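Local structure of putative NADH-depentdent flavin oxidoreductase (Cupriavidus metallidurans, 5OCS) at residues C25-Q30 with E111-G116; S48-L53 with S93-T98; F188-A193 with A234-P239; L250-K255 with A291-P296. The protein probably acts as an FMN-dependent ene-reductase of the Old Yellow Enzyme family, oxidising NADPH with its flavin. All coordinates share one frame; numbering follows the deposited sequence.

Interaction 1: C25-Q30 with E111-G116; sequences CQYSAQ and EAPWDG
Two first torsions set up this cluster between loops of a TIM barrel: Tyr27 places CG opposite its own carbonyl carbon (chi1 -46°), while Trp114 holds CG in the crowded position between backbone N and carbonyl carbon (chi1 44°). The loops follow strands 19-21 and 96-102, and the first of them carries the FMN-binding Cys25. Pro113 sets CD over the centre of the phenol face: CD is 3.4 Å from the centroid of the Tyr27 ring, almost on the ring normal, a CH-pi contact. The Tyr27 ring also turns its edge toward the face of Trp114 in an offset edge-to-face pair, with the planes at 90° and the centroid of the Tyr27 ring 5.7 Å from that of the six-membered ring of Trp114. Closer to the backbone of Tyr27, its CB lies 3.8 Å from Ala112 CB. The second subunit closes in on the same cluster, Phe368 of that chain packing on Pro113 and its Lys349 on Trp114, so the arrangement belongs to the dimer interface as well as to the barrel mouth. In the plane of the indole, at its edge, Gln26 O lies 3.5 Å from Trp114 CH2; from above that carbonyl's plane, Ser28 OG donates to Gln26 O at 2.7 Å.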
loop_
_atom_site.group_PDB
_atom_site.type_symbol
_atom_site.label_atom_id
_atom_site.label_comp_id
_atom_site.label_asym_id
_atom_site.label_seq_id
_atom_site.Cartn_x
_atom_site.Cartn_y
_atom_site.Cartn_z
ATOM N N CYS D 25 -15.135 4.773 3.693
ATOM C CA CYS D 25 -15.792 3.469 3.655
ATOM C C CYS D 25 -15.196 2.584 2.583
ATOM O O CYS D 25 -14.967 3.045 1.450
ATOM C CB CYS D 25 -17.304 3.633 3.403
ATOM S SG CYS D 25 -18.108 4.374 4.827
ATOM N N GLN D 26 -14.930 1.321 2.939
ATOM C CA GLN D 26 -14.371 0.373 2.032
ATOM C C GLN D 26 -15.392 -0.693 1.605
ATOM O O GLN D 26 -15.124 -1.402 0.638
ATOM C CB GLN D 26 -13.137 -0.323 2.665
ATOM C CG GLN D 26 -12.015 0.622 3.005
ATOM C CD GLN D 26 -11.509 1.299 1.761
ATOM O OE1 GLN D 26 -10.953 0.634 0.866
ATOM N NE2 GLN D 26 -11.746 2.592 1.644
ATOM N N TYR D 27 -16.510 -0.832 2.337
ATOM C CA TYR D 27 -17.563 -1.810 1.956
ATOM C C TYR D 27 -16.975 -3.201 1.740
ATOM O O TYR D 27 -17.370 -3.904 0.835
ATOM C CB TYR D 27 -18.306 -1.335 0.673
ATOM C CG TYR D 27 -18.684 0.117 0.716
ATOM C CD1 TYR D 27 -19.858 0.522 1.352
ATOM C CD2 TYR D 27 -17.887 1.092 0.101
ATOM C CE1 TYR D 27 -20.201 1.880 1.437
ATOM C CE2 TYR D 27 -18.229 2.445 0.159
ATOM C CZ TYR D 27 -19.400 2.816 0.828
ATOM O OH TYR D 27 -19.757 4.139 0.909
ATOM N N SER D 28 -15.999 -3.583 2.561
ATOM C CA SER D 28 -15.214 -4.813 2.351
ATOM C C SER D 28 -15.151 -5.715 3.588
ATOM O O SER D 28 -14.203 -6.492 3.753
ATOM C CB SER D 28 -13.789 -4.413 1.918
ATOM O OG SER D 28 -13.827 -3.799 0.654
ATOM N N ALA D 29 -16.104 -5.550 4.511
ATOM C CA ALA D 29 -16.196 -6.368 5.703
ATOM C C ALA D 29 -17.229 -7.487 5.501
ATOM O O ALA D 29 -18.059 -7.438 4.568
ATOM C CB ALA D 29 -16.546 -5.501 6.920
ATOM N N GLN D 30 -17.172 -8.477 6.369
ATOM C CA GLN D 30 -18.114 -9.631 6.331
ATOM C C GLN D 30 -18.745 -9.728 7.688
ATOM O O GLN D 30 -18.063 -10.038 8.647
ATOM C CB GLN D 30 -17.396 -10.940 6.036
ATOM C CG GLN D 30 -16.926 -11.066 4.608
ATOM C CD GLN D 30 -15.828 -12.118 4.393
ATOM O OE1 GLN D 30 -15.144 -12.568 5.331
ATOM N NE2 GLN D 30 -15.633 -12.490 3.128
ATOM N N GLU D 111 -26.917 -0.505 -0.704
ATOM C CA GLU D 111 -25.912 -1.210 -1.507
ATOM C C GLU D 111 -24.632 -0.398 -1.501
ATOM O O GLU D 111 -24.661 0.822 -1.301
ATOM C CB GLU D 111 -26.393 -1.377 -2.961
ATOM C CG GLU D 111 -27.622 -2.254 -3.132
ATOM C CD GLU D 111 -27.362 -3.758 -2.954
ATOM O OE1 GLU D 111 -26.304 -4.196 -2.449
ATOM O OE2 GLU D 111 -28.261 -4.553 -3.255
ATOM N N ALA D 112 -23.516 -1.080 -1.712
ATOM C CA ALA D 112 -22.223 -0.446 -1.926
ATOM C C ALA D 112 -22.199 0.338 -3.252
ATOM O O ALA D 112 -23.076 0.134 -4.116
ATOM C CB ALA D 112 -21.124 -1.508 -1.874
ATOM N N PRO D 113 -21.248 1.291 -3.411
ATOM C CA PRO D 113 -21.281 2.178 -4.614
ATOM C C PRO D 113 -21.266 1.409 -5.930
ATOM O O PRO D 113 -22.032 1.717 -6.838
ATOM C CB PRO D 113 -20.005 3.016 -4.460
ATOM C CG PRO D 113 -19.769 3.068 -2.969
ATOM C CD PRO D 113 -20.223 1.728 -2.441
ATOM N N TRP D 114 -20.403 0.404 -6.031
ATOM C CA TRP D 114 -20.316 -0.413 -7.256
ATOM C C TRP D 114 -21.575 -1.237 -7.530
ATOM O O TRP D 114 -21.760 -1.698 -8.662
ATOM C CB TRP D 114 -19.080 -1.325 -7.289
ATOM C CG TRP D 114 -18.788 -2.041 -5.996
ATOM C CD1 TRP D 114 -19.271 -3.253 -5.571
ATOM C CD2 TRP D 114 -17.938 -1.564 -4.955
ATOM N NE1 TRP D 114 -18.795 -3.533 -4.323
ATOM C CE2 TRP D 114 -17.970 -2.514 -3.921
ATOM C CE3 TRP D 114 -17.187 -0.389 -4.772
ATOM C CZ2 TRP D 114 -17.233 -2.354 -2.738
ATOM C CZ3 TRP D 114 -16.477 -0.227 -3.622
ATOM C CH2 TRP D 114 -16.482 -1.214 -2.617
ATOM N N ASP D 115 -22.430 -1.406 -6.526
ATOM C CA ASP D 115 -23.733 -2.047 -6.700
ATOM C C ASP D 115 -24.890 -1.057 -6.819
ATOM O O ASP D 115 -26.042 -1.465 -6.758
ATOM C CB ASP D 115 -23.967 -3.030 -5.561
ATOM C CG ASP D 115 -22.956 -4.168 -5.558
ATOM O OD1 ASP D 115 -22.556 -4.607 -6.654
ATOM O OD2 ASP D 115 -22.554 -4.580 -4.466
ATOM N N GLY D 116 -24.574 0.224 -7.001
ATOM C CA GLY D 116 -25.584 1.258 -7.306
ATOM C C GLY D 116 -26.079 2.078 -6.138
ATOM O O GLY D 116 -26.831 3.026 -6.336
#

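Interaction 2: S48-L53 with S93-T98; sequences SGAGLL and SPIAVT
The flat groups here are the peptide units of two neighbouring parallel strands, with Leu52 and Ala96 on one face of the sheet they form, Leu53 and Val97 on the other, and backbone hydrogen bonds running edge to edge between them. The strands are 52-59 and 96-102, joined through helix 76-92 in a beta-alpha-beta crossover of the TIM barrel. Leu53 turns both its N-H and its carbonyl to the neighbouring strand: its N donates to Ala96 O at 2.9 Å, nearly straight at 172°, and its O accepts two bonds from Thr98. One comes from Thr98 N, almost in line with the carbonyl; the other, from Thr98 OG1, arrives tilted 31° from the carbonyl plane. A weaker bond, Ala96 N to Gly51 O at 3.4 Å, begins the pairing. Ahead of it, Ile95 sends CG1 away from its backbone N (chi1 -156°), which lays CD1 against the backbone that leads into strand 52-59, 3.2 Å from Ala50 O and against Leu53 CB. On the face of Leu52 and Ala96, strand 13-15 covers the side chains through Leu13 and Leu15, while Val97 faces helix 76-92 on the other. Farther along, Leu52 and Thr98 meet at about a right angle, Leu52 CD1 lying 3.5 Å from Thr98 CG2.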
loop_
_atom_site.group_PDB
_atom_site.type_symbol
_atom_site.label_atom_id
_atom_site.label_comp_id
_atom_site.label_asym_id
_atom_site.label_seq_id
_atom_site.Cartn_x
_atom_site.Cartn_y
_atom_site.Cartn_z
ATOM N N SER D 48 1.938 5.906 5.205
ATOM C CA SER D 48 1.952 7.049 4.328
ATOM C C SER D 48 2.712 8.271 4.809
ATOM O O SER D 48 2.887 9.192 4.022
ATOM C CB SER D 48 0.537 7.491 4.049
ATOM O OG SER D 48 -0.048 7.988 5.238
ATOM N N GLY D 49 3.099 8.278 6.083
ATOM C CA GLY D 49 3.694 9.437 6.715
ATOM C C GLY D 49 2.750 10.518 7.156
ATOM O O GLY D 49 3.190 11.562 7.666
ATOM N N ALA D 50 1.444 10.313 6.997
ATOM C CA ALA D 50 0.468 11.254 7.566
ATOM C C ALA D 50 0.574 11.194 9.092
ATOM O O ALA D 50 1.022 10.192 9.688
ATOM C CB ALA D 50 -0.949 10.851 7.134
ATOM N N GLY D 51 0.080 12.237 9.742
ATOM C CA GLY D 51 0.040 12.270 11.175
ATOM C C GLY D 51 -1.027 11.436 11.843
ATOM O O GLY D 51 -0.806 10.871 12.933
ATOM N N LEU D 52 -2.169 11.319 11.169
ATOM C CA LEU D 52 -3.355 10.776 11.751
ATOM C C LEU D 52 -4.088 9.907 10.713
ATOM O O LEU D 52 -4.320 10.302 9.568
ATOM C CB LEU D 52 -4.240 11.938 12.197
ATOM C CG LEU D 52 -5.545 11.503 12.841
ATOM C CD1 LEU D 52 -5.367 10.664 14.121
ATOM C CD2 LEU D 52 -6.450 12.705 13.079
ATOM N N LEU D 53 -4.449 8.711 11.140
ATOM C CA LEU D 53 -5.319 7.856 10.347
ATOM C C LEU D 53 -6.656 7.760 11.075
ATOM O O LEU D 53 -6.708 7.508 12.304
ATOM C CB LEU D 53 -4.690 6.469 10.231
ATOM C CG LEU D 53 -5.586 5.346 9.696
ATOM C CD1 LEU D 53 -6.083 5.585 8.293
ATOM C CD2 LEU D 53 -4.819 4.041 9.768
ATOM N N SER D 93 4.310 0.967 11.963
ATOM C CA SER D 93 4.044 2.393 11.816
ATOM C C SER D 93 3.976 3.159 13.123
ATOM O O SER D 93 3.457 2.661 14.105
ATOM C CB SER D 93 2.740 2.590 11.074
ATOM O OG SER D 93 2.338 3.954 11.083
ATOM N N PRO D 94 4.420 4.426 13.121
ATOM C CA PRO D 94 4.227 5.277 14.308
ATOM C C PRO D 94 2.941 6.126 14.252
ATOM O O PRO D 94 2.697 6.870 15.166
ATOM C CB PRO D 94 5.419 6.238 14.225
ATOM C CG PRO D 94 5.612 6.415 12.780
ATOM C CD PRO D 94 5.225 5.118 12.091
ATOM N N ILE D 95 2.128 5.986 13.217
ATOM C CA ILE D 95 0.974 6.836 13.033
ATOM C C ILE D 95 -0.031 6.712 14.181
ATOM O O ILE D 95 -0.146 5.679 14.850
ATOM C CB ILE D 95 0.276 6.533 11.672
ATOM C CG1 ILE D 95 -0.533 7.744 11.189
ATOM C CG2 ILE D 95 -0.563 5.249 11.768
ATOM C CD1 ILE D 95 -0.962 7.664 9.749
ATOM N N ALA D 96 -0.766 7.782 14.416
ATOM C CA ALA D 96 -1.869 7.755 15.369
ATOM C C ALA D 96 -3.073 7.151 14.689
ATOM O O ALA D 96 -3.403 7.554 13.588
ATOM C CB ALA D 96 -2.219 9.190 15.803
ATOM N N VAL D 97 -3.652 6.158 15.327
ATOM C CA VAL D 97 -4.766 5.404 14.768
ATOM C C VAL D 97 -6.003 5.727 15.565
ATOM O O VAL D 97 -6.043 5.474 16.747
ATOM C CB VAL D 97 -4.467 3.905 14.717
ATOM C CG1 VAL D 97 -5.631 3.168 14.121
ATOM C CG2 VAL D 97 -3.230 3.672 13.869
ATOM N N THR D 98 -7.034 6.230 14.880
ATOM C CA THR D 98 -8.316 6.588 15.480
ATOM C C THR D 98 -9.424 5.952 14.653
ATOM O O THR D 98 -9.174 5.406 13.564
ATOM C CB THR D 98 -8.492 8.119 15.532
ATOM O OG1 THR D 98 -8.478 8.686 14.205
ATOM C CG2 THR D 98 -7.309 8.721 16.362
#

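Interaction 3: F188-A193 with A234-P239; sequences FLSPIA and ATDWVP
Ser190 and Asp236 face each other across a gap that a water spans. Ser190 OG is 3.5 Å from Asp236 OD2, too far for a direct bond, and the water lies between, donating to Asp236 OD2; at 2.5 Å from both Ser190 OG and Asp236 OD2 its distances are short, and its exact position is doubtful. The same hydroxyl, directed away from its own backbone N (chi1 179°), turns back to accept from Ile192 N at 3.1 Å, an ST turn that follows directly on helix 184-189. Ile192 and Asp236 approach from opposite directions, leaving Ile192 CD1 3.8 Å from Asp236 OD2. Ile192 also slants across Val238, where Ile192 CD1 and Val238 CG2 come to 3.3 Å, tighter than ordinary van der Waals contact and perhaps exaggerated by the model. The carboxylate has a firmer partner in Trp242 N, which bonds to Asp236 OD2, while Asp236 OD1 has a weak one in His186 NE2. The contact is thus a mixed one near the surface, a water-bridged polar pair beside the apolar Ile192 and Val238. It joins the end of helix 184-189, which packs on helix 204-221 through Leu189, to the loop that leads from strand 228-233 into helix 244-256, with helix 284-293 touching Ala234 and Thr235.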
loop_
_atom_site.group_PDB
_atom_site.type_symbol
_atom_site.label_atom_id
_atom_site.label_comp_id
_atom_site.label_asym_id
_atom_site.label_seq_id
_atom_site.Cartn_x
_atom_site.Cartn_y
_atom_site.Cartn_z
ATOM N N PHE D 188 -31.020 13.689 13.293
ATOM C CA PHE D 188 -31.542 14.366 14.469
ATOM C C PHE D 188 -31.288 15.859 14.395
ATOM O O PHE D 188 -32.173 16.658 14.773
ATOM C CB PHE D 188 -30.987 13.801 15.773
ATOM C CG PHE D 188 -31.757 12.625 16.308
ATOM C CD1 PHE D 188 -31.479 11.334 15.873
ATOM C CD2 PHE D 188 -32.744 12.784 17.278
ATOM C CE1 PHE D 188 -32.153 10.244 16.389
ATOM C CE2 PHE D 188 -33.405 11.707 17.800
ATOM C CZ PHE D 188 -33.137 10.422 17.353
ATOM N N LEU D 189 -30.103 16.254 13.929
ATOM C CA LEU D 189 -29.754 17.661 13.843
ATOM C C LEU D 189 -30.681 18.430 12.893
ATOM O O LEU D 189 -30.939 19.609 13.106
ATOM C CB LEU D 189 -28.319 17.887 13.394
ATOM C CG LEU D 189 -27.277 17.362 14.400
ATOM C CD1 LEU D 189 -25.908 17.390 13.776
ATOM C CD2 LEU D 189 -27.271 18.174 15.680
ATOM N N SER D 190 -31.101 17.760 11.831
ATOM C CA SER D 190 -31.743 18.434 10.690
ATOM C C SER D 190 -33.249 18.431 10.748
ATOM O O SER D 190 -33.872 17.353 10.797
ATOM C CB SER D 190 -31.320 17.805 9.345
ATOM O OG SER D 190 -31.993 18.470 8.281
ATOM N N PRO D 191 -33.866 19.621 10.663
ATOM C CA PRO D 191 -35.338 19.656 10.518
ATOM C C PRO D 191 -35.925 18.945 9.299
ATOM O O PRO D 191 -37.121 18.679 9.258
ATOM C CB PRO D 191 -35.625 21.154 10.409
ATOM C CG PRO D 191 -34.566 21.773 11.183
ATOM C CD PRO D 191 -33.321 20.977 10.856
ATOM N N ILE D 192 -35.107 18.661 8.299
ATOM C CA ILE D 192 -35.540 17.899 7.135
ATOM C C ILE D 192 -35.849 16.467 7.487
ATOM O O ILE D 192 -36.870 15.936 7.058
ATOM C CB ILE D 192 -34.490 18.019 6.022
ATOM C CG1 ILE D 192 -34.539 19.459 5.500
ATOM C CG2 ILE D 192 -34.697 16.998 4.891
ATOM C CD1 ILE D 192 -33.260 19.842 4.827
ATOM N N ALA D 193 -35.008 15.848 8.317
ATOM C CA ALA D 193 -35.253 14.470 8.740
ATOM C C ALA D 193 -35.962 14.359 10.081
ATOM O O ALA D 193 -36.662 13.383 10.311
ATOM C CB ALA D 193 -33.951 13.685 8.776
ATOM N N ALA D 234 -20.862 21.218 7.685
ATOM C CA ALA D 234 -20.918 22.676 7.866
ATOM C C ALA D 234 -22.325 23.216 7.690
ATOM O O ALA D 234 -22.746 24.106 8.441
ATOM C CB ALA D 234 -19.983 23.359 6.898
ATOM N N THR D 235 -23.003 22.714 6.657
ATOM C CA THR D 235 -24.338 23.171 6.296
ATOM C C THR D 235 -24.975 22.219 5.271
ATOM O O THR D 235 -24.270 21.544 4.513
ATOM C CB THR D 235 -24.308 24.621 5.725
ATOM O OG1 THR D 235 -25.651 25.068 5.429
ATOM C CG2 THR D 235 -23.464 24.737 4.449
ATOM N N ASP D 236 -26.301 22.191 5.244
ATOM C CA ASP D 236 -27.051 21.627 4.131
ATOM C C ASP D 236 -27.016 22.617 2.957
ATOM O O ASP D 236 -26.761 23.829 3.122
ATOM C CB ASP D 236 -28.503 21.292 4.510
ATOM C CG ASP D 236 -28.626 20.158 5.522
ATOM O OD1 ASP D 236 -27.673 19.390 5.733
ATOM O OD2 ASP D 236 -29.703 20.044 6.112
ATOM N N TRP D 237 -27.265 22.079 1.770
ATOM C CA TRP D 237 -27.338 22.858 0.531
ATOM C C TRP D 237 -28.762 23.477 0.410
ATOM O O TRP D 237 -28.977 24.456 -0.297
ATOM C CB TRP D 237 -26.946 21.895 -0.627
ATOM C CG TRP D 237 -27.192 22.324 -2.019
ATOM C CD1 TRP D 237 -26.358 23.073 -2.826
ATOM C CD2 TRP D 237 -28.320 21.970 -2.834
ATOM N NE1 TRP D 237 -26.925 23.246 -4.074
ATOM C CE2 TRP D 237 -28.128 22.581 -4.107
ATOM C CE3 TRP D 237 -29.486 21.217 -2.607
ATOM C CZ2 TRP D 237 -29.067 22.454 -5.155
ATOM C CZ3 TRP D 237 -30.428 21.091 -3.653
ATOM C CH2 TRP D 237 -30.210 21.714 -4.907
ATOM N N VAL D 238 -29.732 22.897 1.124
ATOM C CA VAL D 238 -31.131 23.307 1.070
ATOM C C VAL D 238 -31.476 24.186 2.265
ATOM O O VAL D 238 -30.804 24.112 3.275
ATOM C CB VAL D 238 -32.099 22.080 1.007
ATOM C CG1 VAL D 238 -31.983 21.392 -0.351
ATOM C CG2 VAL D 238 -31.855 21.069 2.125
ATOM N N PRO D 239 -32.524 25.021 2.150
ATOM C CA PRO D 239 -32.980 25.815 3.285
ATOM C C PRO D 239 -33.742 24.994 4.320
ATOM O O PRO D 239 -34.181 23.880 4.037
ATOM C CB PRO D 239 -33.945 26.804 2.628
ATOM C CG PRO D 239 -34.560 25.986 1.528
ATOM C CD PRO D 239 -33.387 25.244 0.963
HETATM O O HOH W 1 -30.663 17.691 6.275
#

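Interaction 4: L250-K255 with A291-P296; sequences LSHELK and AEVGLP
This is a partly buried contact of two neighbouring outer helices, in which Val293 and Leu295, at the end of helix 284-293 and in the turn beyond it, fit against Ser251, His252 and Lys255 of helix 244-256. Val293 splits its two methyls between neighbours. CG2 stands over the centre of the imidazole, 3.7 Å from the centroid of the His252 ring and close to its normal, a CH-pi contact, and CG1 reaches the backbone at Ser251 O, 3.6 Å away. In the alternating order of this TIM barrel, helix 244-256 follows strand 228-233 and helix 284-293 follows strand 262-265, so the pairing is between neighbouring helices of the outer layer. Lys255 slides past Val293 and Leu295 as an extended chain: its CB lies 3.7 Å from Leu295 CG, and beyond that its NZ donates to Val293 O at 3.0 Å, in the carbonyl plane. The ammonium therefore meets the carbonyl at the C-terminal end of helix 284-293, whose dipole would probably favour a positive charge. Leu295 CD1 in turn rests on Ser251 O, 3.6 Å away. On the exposed side of the contact, a water in the plane of the imidazole bridges His252 NE2 and Glu292 OE1, 2.8 Å from each, while Glu292 OE2 is engaged by Arg288.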
loop_
_atom_site.group_PDB
_atom_site.type_symbol
_atom_site.label_atom_id
_atom_site.label_comp_id
_atom_site.label_asym_id
_atom_site.label_seq_id
_atom_site.Cartn_x
_atom_site.Cartn_y
_atom_site.Cartn_z
ATOM N N LEU D 250 -23.367 23.901 17.787
ATOM C CA LEU D 250 -22.984 22.561 18.162
ATOM C C LEU D 250 -21.472 22.507 18.581
ATOM O O LEU D 250 -21.136 21.850 19.578
ATOM C CB LEU D 250 -23.322 21.582 17.037
ATOM C CG LEU D 250 -22.902 20.114 17.276
ATOM C CD1 LEU D 250 -23.675 19.517 18.434
ATOM C CD2 LEU D 250 -23.162 19.303 16.007
ATOM N N SER D 251 -20.618 23.213 17.862
ATOM C CA SER D 251 -19.164 23.222 18.123
ATOM C C SER D 251 -18.874 23.886 19.477
ATOM O O SER D 251 -18.059 23.381 20.259
ATOM C CB SER D 251 -18.417 23.884 17.010
ATOM O OG SER D 251 -18.623 23.169 15.786
ATOM N N HIS D 252 -19.622 24.940 19.814
ATOM C CA HIS D 252 -19.519 25.515 21.190
ATOM C C HIS D 252 -19.895 24.481 22.260
ATOM O O HIS D 252 -19.211 24.350 23.296
ATOM C CB HIS D 252 -20.382 26.810 21.387
ATOM C CG HIS D 252 -19.822 28.046 20.734
ATOM N ND1 HIS D 252 -18.634 28.625 21.115
ATOM C CD2 HIS D 252 -20.318 28.830 19.752
ATOM C CE1 HIS D 252 -18.408 29.698 20.382
ATOM N NE2 HIS D 252 -19.407 29.836 19.533
ATOM N N GLU D 253 -20.986 23.757 22.049
ATOM C CA GLU D 253 -21.382 22.720 22.985
ATOM C C GLU D 253 -20.363 21.616 23.087
ATOM O O GLU D 253 -20.055 21.174 24.197
ATOM C CB GLU D 253 -22.726 22.135 22.652
ATOM C CG GLU D 253 -23.892 23.018 23.043
ATOM C CD GLU D 253 -23.989 23.216 24.547
ATOM O OE1 GLU D 253 -23.647 22.318 25.342
ATOM O OE2 GLU D 253 -24.373 24.316 24.929
ATOM N N LEU D 254 -19.819 21.201 21.939
ATOM C CA LEU D 254 -18.775 20.159 21.941
ATOM C C LEU D 254 -17.573 20.597 22.786
ATOM O O LEU D 254 -17.081 19.836 23.619
ATOM C CB LEU D 254 -18.330 19.846 20.510
ATOM C CG LEU D 254 -19.402 19.094 19.722
ATOM C CD1 LEU D 254 -19.121 19.130 18.231
ATOM C CD2 LEU D 254 -19.485 17.669 20.198
ATOM N N LYS D 255 -17.144 21.834 22.598
ATOM C CA LYS D 255 -16.037 22.374 23.388
ATOM C C LYS D 255 -16.325 22.360 24.892
ATOM O O LYS D 255 -15.491 21.928 25.687
ATOM C CB LYS D 255 -15.691 23.773 22.926
ATOM C CG LYS D 255 -14.538 24.386 23.688
ATOM C CD LYS D 255 -13.994 25.599 22.992
ATOM C CE LYS D 255 -12.866 26.231 23.809
ATOM N NZ LYS D 255 -12.095 27.132 22.913
ATOM N N ALA D 291 -12.237 30.154 13.904
ATOM C CA ALA D 291 -12.119 31.510 14.414
ATOM C C ALA D 291 -13.068 31.749 15.570
ATOM O O ALA D 291 -12.664 32.352 16.560
ATOM C CB ALA D 291 -12.367 32.515 13.317
ATOM N N GLU D 292 -14.305 31.265 15.471
ATOM C CA GLU D 292 -15.322 31.583 16.482
ATOM C C GLU D 292 -15.342 30.684 17.721
ATOM O O GLU D 292 -15.703 31.139 18.799
ATOM C CB GLU D 292 -16.719 31.569 15.872
ATOM C CG GLU D 292 -16.950 32.631 14.802
ATOM C CD GLU D 292 -18.401 32.831 14.457
ATOM O OE1 GLU D 292 -19.284 32.369 15.201
ATOM O OE2 GLU D 292 -18.661 33.453 13.420
ATOM N N VAL D 293 -15.028 29.400 17.560
ATOM C CA VAL D 293 -15.114 28.446 18.655
ATOM C C VAL D 293 -13.741 28.150 19.288
ATOM O O VAL D 293 -13.663 27.911 20.498
ATOM C CB VAL D 293 -15.804 27.146 18.213
ATOM C CG1 VAL D 293 -15.936 26.167 19.369
ATOM C CG2 VAL D 293 -17.192 27.459 17.664
ATOM N N GLY D 294 -12.683 28.115 18.482
ATOM C CA GLY D 294 -11.319 27.912 19.002
ATOM C C GLY D 294 -10.957 26.483 19.370
ATOM O O GLY D 294 -9.904 26.255 19.951
ATOM N N LEU D 295 -11.810 25.508 19.066
ATOM C CA LEU D 295 -11.415 24.094 19.186
ATOM C C LEU D 295 -10.378 23.805 18.094
ATOM O O LEU D 295 -10.394 24.438 17.032
ATOM C CB LEU D 295 -12.621 23.143 18.962
ATOM C CG LEU D 295 -13.564 22.651 20.057
ATOM C CD1 LEU D 295 -14.799 21.927 19.529
ATOM C CD2 LEU D 295 -12.827 21.785 21.058
ATOM N N PRO D 296 -9.509 22.799 18.289
ATOM C CA PRO D 296 -8.749 22.263 17.157
ATOM C C PRO D 296 -9.725 21.866 16.029
ATOM O O PRO D 296 -10.689 21.142 16.298
ATOM C CB PRO D 296 -8.076 21.027 17.766
ATOM C CG PRO D 296 -7.848 21.426 19.173
ATOM C CD PRO D 296 -9.053 22.220 19.567
HETATM O O HOH W 2 -19.869 32.024 17.879
#

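Read from the N terminus, interaction 1 closes the longest of these loops, bringing 111-116 back to the loop after strand 19-21. Interaction 2 is nested inside it, joining the starts of strands 52-59 and 96-102. Interactions 3 and 4 follow in series; no loop crosses another. Interaction 3 links the end of helix 184-189 to the loop after strand 228-233, and interaction 4 pairs helix 244-256 with helix 284-293. These two touch, Leu189 CD1 lying 4.0 Å from Leu250 CD2, whereas interactions 1 and 4 lie on opposite sides of the chain's centre, about 34 Å between their centres. Together they tie loops, strands and outer helices of one barrel.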